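Local structure of aminotransferase, class V family protein (Trichomonas vaginalis, 5F8V) at residues V16-E27 against Y252-E263. The protein probably catalyses the pyridoxal-phosphate-dependent conversion of O-phospho-L-serine and 2-oxoglutarate to 3-phosphooxypyruvate and L-glutamate in serine biosynthesis. Sequence-based numbering, arbitrary orientation.
Sequences VPLECLERAAAE and YFANHIFKWIEE
With chi1 at 74°, Glu27 holds CG between its backbone N and carbonyl carbon, and the extended chain beyond carries OE1 to Tyr252 and His256; Trp260, CG anti to N (175°), lays its indole against Pro17. Two donors grip Glu27 OE1: Tyr252 OH, 2.6 Å away, donates to its anti lone pair, while His256 NE2, at 2.9 Å, arrives nearly in line with the C-O bond and keeps the oxygen close to its ring plane. Pro17, the N-cap residue of helix 18-26, sets CG over the indole face, 3.5 Å from the centroid of the Trp260 six-membered ring, a CH-pi contact. Between these ends Cys20 fits as a knob among Phe253, His256, Ile257 and Trp260; beside Pro17, Val16 CG1 meets the Phe253 edge at CZ (3.6 Å). Arg23 NH2 makes a salt bridge to the syn side of Glu263 OE1 (3.1 Å), which lies in the guanidinium plane; Glu19 OE2 lies well out of it, attracted by charge alone. One water joins Arg23 NH1 to His256 O and ND1. Ile39 of the second subunit packs on Val16. Paired donors on Glu27 would favour its carboxylate form, and Arg23 probably offsets repulsion between Glu19 OE2 and Glu263 OE1, 3.7 Å apart.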
loop_
_atom_site.group_PDB
_atom_site.type_symbol
_atom_site.label_atom_id
_atom_site.label_comp_id
_atom_site.label_asym_id
_atom_site.label_seq_id
_atom_site.Cartn_x
_atom_site.Cartn_y
_atom_site.Cartn_z
ATOM N N VAL A 16 4.769 10.581 -14.778
ATOM C CA VAL A 16 4.862 11.481 -13.644
ATOM C C VAL A 16 5.654 12.712 -14.120
ATOM O O VAL A 16 6.433 12.603 -15.064
ATOM C CB VAL A 16 5.491 10.715 -12.447
ATOM C CG1 VAL A 16 6.346 11.580 -11.549
ATOM C CG2 VAL A 16 4.387 10.034 -11.642
ATOM N N PRO A 17 5.443 13.888 -13.488
ATOM C CA PRO A 17 6.239 15.060 -13.876
ATOM C C PRO A 17 7.727 14.853 -13.609
ATOM O O PRO A 17 8.099 14.436 -12.509
ATOM C CB PRO A 17 5.669 16.178 -12.993
ATOM C CG PRO A 17 4.292 15.737 -12.672
ATOM C CD PRO A 17 4.400 14.252 -12.509
ATOM N N LEU A 18 8.567 15.111 -14.618
ATOM C CA LEU A 18 10.015 14.899 -14.491
ATOM C C LEU A 18 10.615 15.708 -13.332
ATOM O O LEU A 18 11.467 15.203 -12.599
ATOM C CB LEU A 18 10.732 15.227 -15.808
ATOM C CG LEU A 18 12.237 14.948 -15.893
ATOM C CD1 LEU A 18 12.584 13.514 -15.513
ATOM C CD2 LEU A 18 12.744 15.262 -17.291
ATOM N N GLU A 19 10.137 16.940 -13.162
ATOM C CA GLU A 19 10.517 17.809 -12.036
ATOM C C GLU A 19 10.338 17.100 -10.690
ATOM O O GLU A 19 11.177 17.231 -9.807
ATOM C CB GLU A 19 9.660 19.086 -12.003
ATOM C CG GLU A 19 9.787 20.039 -13.188
ATOM C CD GLU A 19 8.619 21.024 -13.249
ATOM O OE1 GLU A 19 7.827 20.974 -14.220
ATOM O OE2 GLU A 19 8.478 21.835 -12.302
ATOM N N CYS A 20 9.229 16.382 -10.535
ATOM C CA CYS A 20 8.954 15.639 -9.310
ATOM C C CYS A 20 9.932 14.481 -9.120
ATOM O O CYS A 20 10.419 14.249 -8.015
ATOM C CB CYS A 20 7.510 15.145 -9.283
ATOM S SG CYS A 20 6.293 16.481 -9.230
ATOM N N LEU A 21 10.249 13.778 -10.200
ATOM C CA LEU A 21 11.247 12.711 -10.141
ATOM C C LEU A 21 12.627 13.291 -9.780
ATOM O O LEU A 21 13.343 12.742 -8.935
ATOM C CB LEU A 21 11.293 11.937 -11.462
ATOM C CG LEU A 21 10.007 11.220 -11.893
ATOM C CD1 LEU A 21 10.074 10.810 -13.356
ATOM C CD2 LEU A 21 9.704 10.017 -11.006
ATOM N N GLU A 22 12.978 14.419 -10.399
ATOM C CA GLU A 22 14.264 15.081 -10.133
ATOM C C GLU A 22 14.363 15.611 -8.700
ATOM O O GLU A 22 15.399 15.453 -8.058
ATOM C CB GLU A 22 14.508 16.207 -11.140
ATOM C CG GLU A 22 14.766 15.673 -12.540
ATOM C CD GLU A 22 14.794 16.741 -13.615
ATOM O OE1 GLU A 22 14.216 17.835 -13.417
ATOM O OE2 GLU A 22 15.389 16.460 -14.678
ATOM N N ARG A 23 13.288 16.232 -8.214
ATOM C CA ARG A 23 13.204 16.695 -6.822
ATOM C C ARG A 23 13.372 15.529 -5.834
ATOM O O ARG A 23 14.140 15.629 -4.878
ATOM C CB ARG A 23 11.882 17.438 -6.556
ATOM C CG ARG A 23 11.814 18.834 -7.169
ATOM C CD ARG A 23 10.381 19.340 -7.368
ATOM N NE ARG A 23 10.341 20.569 -8.174
ATOM C CZ ARG A 23 9.236 21.194 -8.594
ATOM N NH1 ARG A 23 8.021 20.731 -8.306
ATOM N NH2 ARG A 23 9.345 22.302 -9.324
ATOM N N ALA A 24 12.675 14.422 -6.085
ATOM C CA ALA A 24 12.766 13.235 -5.217
ATOM C C ALA A 24 14.164 12.624 -5.179
ATOM O O ALA A 24 14.658 12.256 -4.109
ATOM C CB ALA A 24 11.753 12.189 -5.644
ATOM N N ALA A 25 14.798 12.516 -6.341
ATOM C CA ALA A 25 16.165 11.994 -6.427
ATOM C C ALA A 25 17.189 12.900 -5.722
ATOM O O ALA A 25 18.071 12.403 -5.012
ATOM C CB ALA A 25 16.564 11.782 -7.879
ATOM N N ALA A 26 17.059 14.215 -5.899
ATOM C CA ALA A 26 17.996 15.179 -5.301
ATOM C C ALA A 26 18.016 15.190 -3.761
ATOM O O ALA A 26 19.051 15.468 -3.169
ATOM C CB ALA A 26 17.731 16.582 -5.829
ATOM N N GLU A 27 16.883 14.901 -3.122
ATOM C CA GLU A 27 16.812 14.846 -1.653
ATOM C C GLU A 27 16.688 13.409 -1.101
ATOM O O GLU A 27 16.295 13.223 0.055
ATOM C CB GLU A 27 15.670 15.749 -1.154
ATOM C CG GLU A 27 14.250 15.219 -1.368
ATOM C CD GLU A 27 13.169 16.291 -1.256
ATOM O OE1 GLU A 27 12.006 15.980 -1.579
ATOM O OE2 GLU A 27 13.453 17.441 -0.859
ATOM N N TYR A 252 4.329 11.537 0.559
ATOM C CA TYR A 252 5.386 12.505 0.223
ATOM C C TYR A 252 5.451 12.780 -1.285
ATOM O O TYR A 252 5.533 13.933 -1.708
ATOM C CB TYR A 252 6.754 11.998 0.745
ATOM C CG TYR A 252 7.979 12.430 -0.039
ATOM C CD1 TYR A 252 8.650 13.608 0.269
ATOM C CD2 TYR A 252 8.484 11.640 -1.075
ATOM C CE1 TYR A 252 9.775 13.993 -0.435
ATOM C CE2 TYR A 252 9.603 12.026 -1.795
ATOM C CZ TYR A 252 10.246 13.201 -1.473
ATOM O OH TYR A 252 11.361 13.574 -2.187
ATOM N N PHE A 253 5.431 11.719 -2.086
ATOM C CA PHE A 253 5.534 11.872 -3.532
ATOM C C PHE A 253 4.257 12.455 -4.136
ATOM O O PHE A 253 4.319 13.287 -5.035
ATOM C CB PHE A 253 5.922 10.565 -4.223
ATOM C CG PHE A 253 6.488 10.777 -5.597
ATOM C CD1 PHE A 253 5.702 10.594 -6.729
ATOM C CD2 PHE A 253 7.792 11.220 -5.753
ATOM C CE1 PHE A 253 6.229 10.807 -7.994
ATOM C CE2 PHE A 253 8.317 11.448 -7.013
ATOM C CZ PHE A 253 7.535 11.241 -8.134
ATOM N N ALA A 254 3.109 12.036 -3.624
ATOM C CA ALA A 254 1.843 12.654 -3.981
ATOM C C ALA A 254 1.876 14.159 -3.749
ATOM O O ALA A 254 1.466 14.930 -4.616
ATOM C CB ALA A 254 0.706 12.023 -3.193
ATOM N N ASN A 255 2.399 14.562 -2.590
ATOM C CA ASN A 255 2.515 15.974 -2.221
ATOM C C ASN A 255 3.380 16.768 -3.196
ATOM O O ASN A 255 3.067 17.918 -3.518
ATOM C CB ASN A 255 3.047 16.117 -0.786
ATOM C CG ASN A 255 2.897 17.525 -0.227
ATOM O OD1 ASN A 255 2.043 18.300 -0.655
ATOM N ND2 ASN A 255 3.721 17.851 0.757
ATOM N N HIS A 256 4.459 16.154 -3.671
ATOM C CA HIS A 256 5.295 16.778 -4.696
ATOM C C HIS A 256 4.498 17.066 -5.971
ATOM O O HIS A 256 4.618 18.145 -6.542
ATOM C CB HIS A 256 6.536 15.935 -5.009
ATOM C CG HIS A 256 7.729 16.293 -4.184
ATOM N ND1 HIS A 256 8.299 17.546 -4.214
ATOM C CD2 HIS A 256 8.483 15.557 -3.332
ATOM C CE1 HIS A 256 9.340 17.574 -3.399
ATOM N NE2 HIS A 256 9.476 16.378 -2.855
ATOM N N ILE A 257 3.677 16.106 -6.390
ATOM C CA ILE A 257 2.786 16.290 -7.528
ATOM C C ILE A 257 1.717 17.353 -7.245
ATOM O O ILE A 257 1.429 18.155 -8.123
ATOM C CB ILE A 257 2.129 14.964 -8.000
ATOM C CG1 ILE A 257 3.200 14.005 -8.536
ATOM C CG2 ILE A 257 1.098 15.237 -9.101
ATOM C CD1 ILE A 257 2.737 12.570 -8.669
ATOM N N PHE A 258 1.154 17.387 -6.039
ATOM C CA PHE A 258 0.173 18.436 -5.695
ATOM C C PHE A 258 0.780 19.837 -5.887
ATOM O O PHE A 258 0.167 20.714 -6.499
ATOM C CB PHE A 258 -0.364 18.285 -4.260
ATOM C CG PHE A 258 -1.078 16.976 -3.977
ATOM C CD1 PHE A 258 -1.620 16.177 -4.993
ATOM C CD2 PHE A 258 -1.228 16.552 -2.664
ATOM C CE1 PHE A 258 -2.264 14.979 -4.687
ATOM C CE2 PHE A 258 -1.872 15.361 -2.361
ATOM C CZ PHE A 258 -2.385 14.571 -3.373
ATOM N N LYS A 259 2.000 20.017 -5.393
ATOM C CA LYS A 259 2.730 21.273 -5.578
ATOM C C LYS A 259 2.907 21.555 -7.071
ATOM O O LYS A 259 2.640 22.655 -7.538
ATOM C CB LYS A 259 4.111 21.218 -4.917
ATOM C CG LYS A 259 4.121 21.059 -3.405
ATOM C CD LYS A 259 5.507 20.637 -2.928
ATOM C CE LYS A 259 5.545 20.391 -1.437
ATOM N NZ LYS A 259 6.808 19.728 -1.005
ATOM N N TRP A 260 3.350 20.552 -7.819
ATOM C CA TRP A 260 3.519 20.719 -9.262
ATOM C C TRP A 260 2.226 21.166 -9.959
ATOM O O TRP A 260 2.276 22.030 -10.821
ATOM C CB TRP A 260 4.088 19.453 -9.903
ATOM C CG TRP A 260 4.166 19.512 -11.383
ATOM C CD1 TRP A 260 5.185 20.022 -12.143
ATOM C CD2 TRP A 260 3.191 19.027 -12.297
ATOM N NE1 TRP A 260 4.894 19.883 -13.477
ATOM C CE2 TRP A 260 3.675 19.272 -13.599
ATOM C CE3 TRP A 260 1.946 18.411 -12.143
ATOM C CZ2 TRP A 260 2.955 18.929 -14.739
ATOM C CZ3 TRP A 260 1.224 18.062 -13.292
ATOM C CH2 TRP A 260 1.735 18.321 -14.564
ATOM N N ILE A 261 1.088 20.599 -9.570
ATOM C CA ILE A 261 -0.210 21.006 -10.116
ATOM C C ILE A 261 -0.515 22.467 -9.781
ATOM O O ILE A 261 -1.008 23.205 -10.633
ATOM C CB ILE A 261 -1.368 20.112 -9.612
ATOM C CG1 ILE A 261 -1.220 18.680 -10.143
ATOM C CG2 ILE A 261 -2.722 20.672 -10.053
ATOM C CD1 ILE A 261 -2.154 17.677 -9.500
ATOM N N GLU A 262 -0.232 22.873 -8.544
ATOM C CA GLU A 262 -0.432 24.276 -8.144
ATOM C C GLU A 262 0.444 25.217 -8.967
ATOM O O GLU A 262 -0.023 26.273 -9.408
ATOM C CB GLU A 262 -0.186 24.476 -6.648
ATOM C CG GLU A 262 -1.253 23.835 -5.785
ATOM C CD GLU A 262 -1.032 24.056 -4.299
ATOM O OE1 GLU A 262 0.089 23.812 -3.804
ATOM O OE2 GLU A 262 -1.998 24.452 -3.615
ATOM N N GLU A 263 1.694 24.811 -9.202
ATOM C CA GLU A 263 2.648 25.593 -10.004
ATOM C C GLU A 263 2.143 25.832 -11.433
ATOM O O GLU A 263 2.397 26.895 -12.010
ATOM C CB GLU A 263 4.034 24.913 -10.042
ATOM C CG GLU A 263 4.787 24.949 -8.715
ATOM C CD GLU A 263 5.958 23.974 -8.619
ATOM O OE1 GLU A 263 6.474 23.493 -9.653
ATOM O OE2 GLU A 263 6.383 23.695 -7.481
HETATM O O HOH W 1 7.286 19.137 -6.540
HETATM O O HOH W 2 13.213 11.561 -1.888
#